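Local coordinates for protein tryparedoxin II (Crithidia fasciculata, PDB 1I5G) that probably carries reducing equivalents from trypanothione to downstream peroxidases as a thioredoxin-like dithiol redox protein, and binds the related thiol glutathionylspermidine, at residues Gly120-Val132 / Glu136-Asn144. The protein carries 1 engineered substitution. Sequence-based numbering, arbitrary orientation.
Sequences GNIITTQARTMVV and EAKDFPWPN. With TS5 (glutathionylspermidine), chain C.
Met130 CB sits squarely over the indole of Trp142, 3.4 Å from the centroid of the five-membered ring, a CH-pi contact only 9° off the ring normal. The methionine chain bends at chi2 and chi3 (-48° and -61°), which curls CE back to CD1 of the indole and keeps SD above the same face in a more distant Met-aromatic contact. At the benzene end, Trp142 CZ3 meets Ala127 CB at 3.8 Å and CH2 meets Val131 CG2; Phe140 CA lies against the opposite face, and NE1 is hydrogen-bonded to Asp134. With an alanine here, the flat surface under Met130 CB would be gone, which would probably leave a gap beside Ala127 and Val131 and deprive Asp134 of its indole partner. Outward, Trp142 O is gripped from opposite faces of its carbonyl plane, by Thr124 OG1 (2.9 Å) and by Gln126 NE2. The C-terminal residue finishes the polar edge: Asn144 N donates to Ile123 O (3.0 Å), OD1 accepts from Thr125 N, and ND2 donates to Thr125 OG1 (2.9 Å). One water joins Ile123 O to Asn144 O. The C-terminal tail thus packs along edge strand 122-124, bulged at Ile123 and Thr124 opposite Gly114, and along helix 127-133. On that helix Val131 touches Phe46 of helix 41-57 and Arg128 makes two hydrogen bonds to a carboxylate of glutathionylspermidine, while Ala127 reaches Phe32 of strand 30-36 in the thioredoxin-like sheet.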
loop_
_atom_site.group_PDB
_atom_site.type_symbol
_atom_site.label_atom_id
_atom_site.label_comp_id
_atom_site.label_asym_id
_atom_site.label_seq_id
_atom_site.Cartn_x
_atom_site.Cartn_y
_atom_site.Cartn_z
ATOM N N GLY A 120 1.789 14.473 -3.383
ATOM C CA GLY A 120 1.038 13.988 -2.250
ATOM C C GLY A 120 -0.447 13.996 -2.515
ATOM O O GLY A 120 -1.216 13.780 -1.585
ATOM N N ASN A 121 -0.880 14.239 -3.733
ATOM C CA ASN A 121 -2.302 14.306 -4.034
ATOM C C ASN A 121 -2.892 12.909 -4.133
ATOM O O ASN A 121 -2.353 12.000 -4.809
ATOM C CB ASN A 121 -2.601 15.032 -5.333
ATOM C CG ASN A 121 -2.386 16.522 -5.266
ATOM O OD1 ASN A 121 -1.726 17.026 -4.369
ATOM N ND2 ASN A 121 -2.979 17.208 -6.252
ATOM N N ILE A 122 -4.011 12.660 -3.471
ATOM C CA ILE A 122 -4.749 11.423 -3.643
ATOM C C ILE A 122 -5.284 11.365 -5.059
ATOM O O ILE A 122 -5.923 12.320 -5.538
ATOM C CB ILE A 122 -5.890 11.315 -2.613
ATOM C CG1 ILE A 122 -5.320 11.249 -1.193
ATOM C CG2 ILE A 122 -6.763 10.114 -2.955
ATOM C CD1 ILE A 122 -6.354 11.648 -0.122
ATOM N N ILE A 123 -5.073 10.283 -5.796
ATOM C CA ILE A 123 -5.531 10.110 -7.163
ATOM C C ILE A 123 -6.750 9.192 -7.218
ATOM O O ILE A 123 -7.707 9.433 -7.949
ATOM C CB ILE A 123 -4.395 9.449 -7.965
ATOM C CG1 ILE A 123 -3.165 10.368 -8.070
ATOM C CG2 ILE A 123 -4.879 9.051 -9.364
ATOM C CD1 ILE A 123 -3.490 11.750 -8.516
ATOM N N THR A 124 -6.740 8.123 -6.440
ATOM C CA THR A 124 -7.803 7.114 -6.488
ATOM C C THR A 124 -8.067 6.519 -5.156
ATOM O O THR A 124 -7.147 6.186 -4.418
ATOM C CB THR A 124 -7.491 6.066 -7.573
ATOM O OG1 THR A 124 -8.578 5.143 -7.717
ATOM C CG2 THR A 124 -6.250 5.273 -7.233
ATOM N N THR A 125 -9.332 6.326 -4.807
ATOM C CA THR A 125 -9.685 5.570 -3.610
ATOM C C THR A 125 -10.367 4.251 -3.944
ATOM O O THR A 125 -10.735 3.511 -3.027
ATOM C CB THR A 125 -10.695 6.298 -2.727
ATOM O OG1 THR A 125 -11.917 6.477 -3.456
ATOM C CG2 THR A 125 -10.211 7.654 -2.274
ATOM N N GLN A 126 -10.499 3.972 -5.235
ATOM C CA GLN A 126 -11.221 2.794 -5.725
ATOM C C GLN A 126 -10.344 1.697 -6.294
ATOM O O GLN A 126 -10.812 0.847 -7.053
ATOM C CB GLN A 126 -12.182 3.240 -6.847
ATOM C CG GLN A 126 -11.584 3.884 -8.122
ATOM C CD GLN A 126 -12.559 4.415 -9.173
ATOM O OE1 GLN A 126 -13.642 3.885 -9.347
ATOM N NE2 GLN A 126 -12.158 5.484 -9.871
ATOM N N ALA A 127 -9.054 1.660 -5.956
ATOM C CA ALA A 127 -8.162 0.734 -6.573
ATOM C C ALA A 127 -8.441 -0.698 -6.160
ATOM O O ALA A 127 -8.120 -1.609 -6.912
ATOM C CB ALA A 127 -6.719 1.157 -6.297
ATOM N N ARG A 128 -9.002 -0.966 -4.978
ATOM C CA ARG A 128 -9.373 -2.345 -4.683
ATOM C C ARG A 128 -10.335 -2.878 -5.735
ATOM O O ARG A 128 -10.084 -3.936 -6.369
ATOM C CB ARG A 128 -9.901 -2.512 -3.266
ATOM C CG ARG A 128 -10.228 -3.982 -2.894
ATOM C CD ARG A 128 -11.442 -4.618 -3.640
ATOM N NE ARG A 128 -11.888 -5.861 -3.000
ATOM C CZ ARG A 128 -12.633 -5.836 -1.939
ATOM N NH1 ARG A 128 -13.038 -4.716 -1.382
ATOM N NH2 ARG A 128 -12.975 -7.013 -1.427
ATOM N N THR A 129 -11.413 -2.147 -5.972
ATOM C CA THR A 129 -12.342 -2.671 -6.953
ATOM C C THR A 129 -11.758 -2.657 -8.350
ATOM O O THR A 129 -12.015 -3.589 -9.118
ATOM C CB THR A 129 -13.721 -2.044 -6.954
ATOM O OG1 THR A 129 -14.469 -1.734 -8.130
ATOM C CG2 THR A 129 -14.281 -1.650 -5.669
ATOM N N MET A 130 -10.975 -1.631 -8.694
ATOM C CA MET A 130 -10.464 -1.587 -10.064
ATOM C C MET A 130 -9.356 -2.568 -10.362
ATOM O O MET A 130 -9.221 -2.992 -11.499
ATOM C CB MET A 130 -10.120 -0.164 -10.467
ATOM C CG MET A 130 -11.357 0.693 -10.527
ATOM S SD MET A 130 -12.816 0.072 -11.417
ATOM C CE MET A 130 -12.116 -0.085 -13.003
ATOM N N VAL A 131 -8.559 -2.999 -9.399
ATOM C CA VAL A 131 -7.659 -4.088 -9.668
ATOM C C VAL A 131 -8.465 -5.321 -10.060
ATOM O O VAL A 131 -8.061 -6.083 -10.932
ATOM C CB VAL A 131 -6.810 -4.367 -8.412
ATOM C CG1 VAL A 131 -6.204 -5.726 -8.362
ATOM C CG2 VAL A 131 -5.725 -3.276 -8.360
ATOM N N VAL A 132 -9.609 -5.580 -9.446
ATOM C CA VAL A 132 -10.433 -6.735 -9.795
ATOM C C VAL A 132 -11.121 -6.535 -11.138
ATOM O O VAL A 132 -11.140 -7.475 -11.914
ATOM C CB VAL A 132 -11.486 -6.974 -8.702
ATOM C CG1 VAL A 132 -12.342 -8.191 -9.050
ATOM C CG2 VAL A 132 -10.900 -7.236 -7.300
ATOM N N GLU A 136 -5.920 -5.992 -16.419
ATOM C CA GLU A 136 -4.935 -5.615 -17.441
ATOM C C GLU A 136 -4.537 -4.142 -17.384
ATOM O O GLU A 136 -3.741 -3.672 -18.191
ATOM C CB GLU A 136 -5.454 -6.001 -18.838
ATOM C CG GLU A 136 -5.547 -7.514 -18.987
ATOM C CD GLU A 136 -4.183 -8.155 -18.847
ATOM O OE1 GLU A 136 -3.244 -7.558 -19.396
ATOM O OE2 GLU A 136 -3.997 -9.228 -18.219
ATOM N N ALA A 137 -5.067 -3.391 -16.421
ATOM C CA ALA A 137 -4.661 -2.012 -16.176
ATOM C C ALA A 137 -4.899 -1.078 -17.352
ATOM O O ALA A 137 -4.170 -0.102 -17.527
ATOM C CB ALA A 137 -3.231 -1.954 -15.684
ATOM N N LYS A 138 -5.925 -1.369 -18.142
ATOM C CA LYS A 138 -6.280 -0.512 -19.286
ATOM C C LYS A 138 -6.615 0.926 -18.908
ATOM O O LYS A 138 -6.336 1.881 -19.632
ATOM C CB LYS A 138 -7.427 -1.112 -20.107
ATOM C CG LYS A 138 -7.158 -2.488 -20.672
ATOM C CD LYS A 138 -8.394 -3.106 -21.283
ATOM C CE LYS A 138 -7.998 -4.442 -21.877
ATOM N NZ LYS A 138 -9.181 -5.199 -22.410
ATOM N N ASP A 139 -7.225 1.137 -17.740
ATOM C CA ASP A 139 -7.692 2.438 -17.300
ATOM C C ASP A 139 -6.975 2.933 -16.069
ATOM O O ASP A 139 -7.360 3.904 -15.432
ATOM C CB ASP A 139 -9.187 2.371 -16.987
ATOM C CG ASP A 139 -10.060 2.144 -18.205
ATOM O OD1 ASP A 139 -9.711 2.641 -19.290
ATOM O OD2 ASP A 139 -11.112 1.460 -18.072
ATOM N N PHE A 140 -5.900 2.245 -15.737
ATOM C CA PHE A 140 -5.036 2.652 -14.604
ATOM C C PHE A 140 -4.583 4.097 -14.814
ATOM O O PHE A 140 -4.272 4.469 -15.972
ATOM C CB PHE A 140 -3.769 1.793 -14.644
ATOM C CG PHE A 140 -2.758 2.164 -13.590
ATOM C CD1 PHE A 140 -1.807 3.159 -13.809
ATOM C CD2 PHE A 140 -2.765 1.515 -12.371
ATOM C CE1 PHE A 140 -0.897 3.460 -12.803
ATOM C CE2 PHE A 140 -1.854 1.828 -11.380
ATOM C CZ PHE A 140 -0.936 2.793 -11.601
ATOM N N PRO A 141 -4.515 4.941 -13.780
ATOM C CA PRO A 141 -4.750 4.664 -12.350
ATOM C C PRO A 141 -6.159 4.933 -11.819
ATOM O O PRO A 141 -6.346 5.148 -10.629
ATOM C CB PRO A 141 -3.822 5.670 -11.673
ATOM C CG PRO A 141 -3.526 6.664 -12.691
ATOM C CD PRO A 141 -4.165 6.357 -14.013
ATOM N N TRP A 142 -7.143 4.905 -12.692
ATOM C CA TRP A 142 -8.530 5.000 -12.279
ATOM C C TRP A 142 -8.816 6.243 -11.443
ATOM O O TRP A 142 -9.364 6.164 -10.347
ATOM C CB TRP A 142 -8.942 3.731 -11.551
ATOM C CG TRP A 142 -8.436 2.460 -12.104
ATOM C CD1 TRP A 142 -8.790 1.842 -13.288
ATOM C CD2 TRP A 142 -7.445 1.624 -11.509
ATOM N NE1 TRP A 142 -8.074 0.678 -13.422
ATOM C CE2 TRP A 142 -7.254 0.509 -12.338
ATOM C CE3 TRP A 142 -6.723 1.698 -10.319
ATOM C CZ2 TRP A 142 -6.365 -0.519 -12.021
ATOM C CZ3 TRP A 142 -5.862 0.703 -10.003
ATOM C CH2 TRP A 142 -5.673 -0.388 -10.838
ATOM N N PRO A 143 -8.471 7.412 -11.954
ATOM C CA PRO A 143 -8.633 8.593 -11.106
ATOM C C PRO A 143 -10.095 8.785 -10.719
ATOM O O PRO A 143 -11.012 8.688 -11.544
ATOM C CB PRO A 143 -8.188 9.737 -12.002
ATOM C CG PRO A 143 -8.355 9.207 -13.398
ATOM C CD PRO A 143 -7.960 7.729 -13.299
ATOM N N ASN A 144 -10.315 9.071 -9.446
ATOM C CA ASN A 144 -11.615 9.517 -8.934
ATOM C C ASN A 144 -11.693 10.952 -9.467
ATOM O O ASN A 144 -10.831 11.722 -9.914
ATOM C CB ASN A 144 -11.629 9.613 -7.400
ATOM C CG ASN A 144 -11.730 8.285 -6.648
ATOM O OD1 ASN A 144 -11.088 7.260 -6.914
ATOM N ND2 ASN A 144 -12.569 8.330 -5.607
ATOM O OXT ASN A 144 -12.831 11.425 -9.426
HETATM N N1 TS5 C . -17.286 -6.819 1.706
HETATM C CA1 TS5 C . -16.413 -5.660 1.998
HETATM C C1 TS5 C . -15.163 -5.721 1.160
HETATM O OE1 TS5 C . -14.483 -4.685 0.986
HETATM O OE2 TS5 C . -14.828 -6.828 0.668
HETATM C CB1 TS5 C . -15.980 -5.554 3.462
HETATM C CG1 TS5 C . -14.977 -6.631 3.860
HETATM C CD1 TS5 C . -15.056 -6.749 5.356
HETATM O O1 TS5 C . -16.036 -7.326 6.004
HETATM N N2 TS5 C . -14.055 -6.263 6.086
HETATM C CA2 TS5 C . -14.075 -6.031 7.497
HETATM C C2 TS5 C . -13.799 -4.609 7.930
HETATM O O2 TS5 C . -12.845 -3.861 7.354
HETATM C CB2 TS5 C . -12.951 -6.870 8.107
HETATM S SG2 TS5 C . -12.825 -8.575 7.508
HETATM N N3 TS5 C . -14.598 -4.294 8.967
HETATM C CA3 TS5 C . -14.337 -3.059 9.676
HETATM C C3 TS5 C . -15.489 -2.090 9.606
HETATM O O3 TS5 C . -16.142 -2.062 8.469
HETATM N "N1'" TS5 C . -15.902 -1.282 10.572
HETATM C "C1'" TS5 C . -16.677 -0.104 10.267
HETATM C "C2'" TS5 C . -18.003 -0.289 10.984
HETATM N "N2'" TS5 C . -20.177 0.827 11.478
HETATM C "C3'" TS5 C . -18.825 1.001 10.957
HETATM C "C4'" TS5 C . -21.002 2.028 11.447
HETATM C "C5'" TS5 C . -22.176 2.026 12.430
HETATM C "C6'" TS5 C . -22.917 3.361 12.512
HETATM C "C7'" TS5 C . -24.371 3.220 12.955
HETATM N "N3'" TS5 C . -25.121 4.460 13.124
HETATM O O HOH W 1 -8.081 11.918 -9.211
HETATM O O HOH W 2 -13.632 7.162 -11.934
#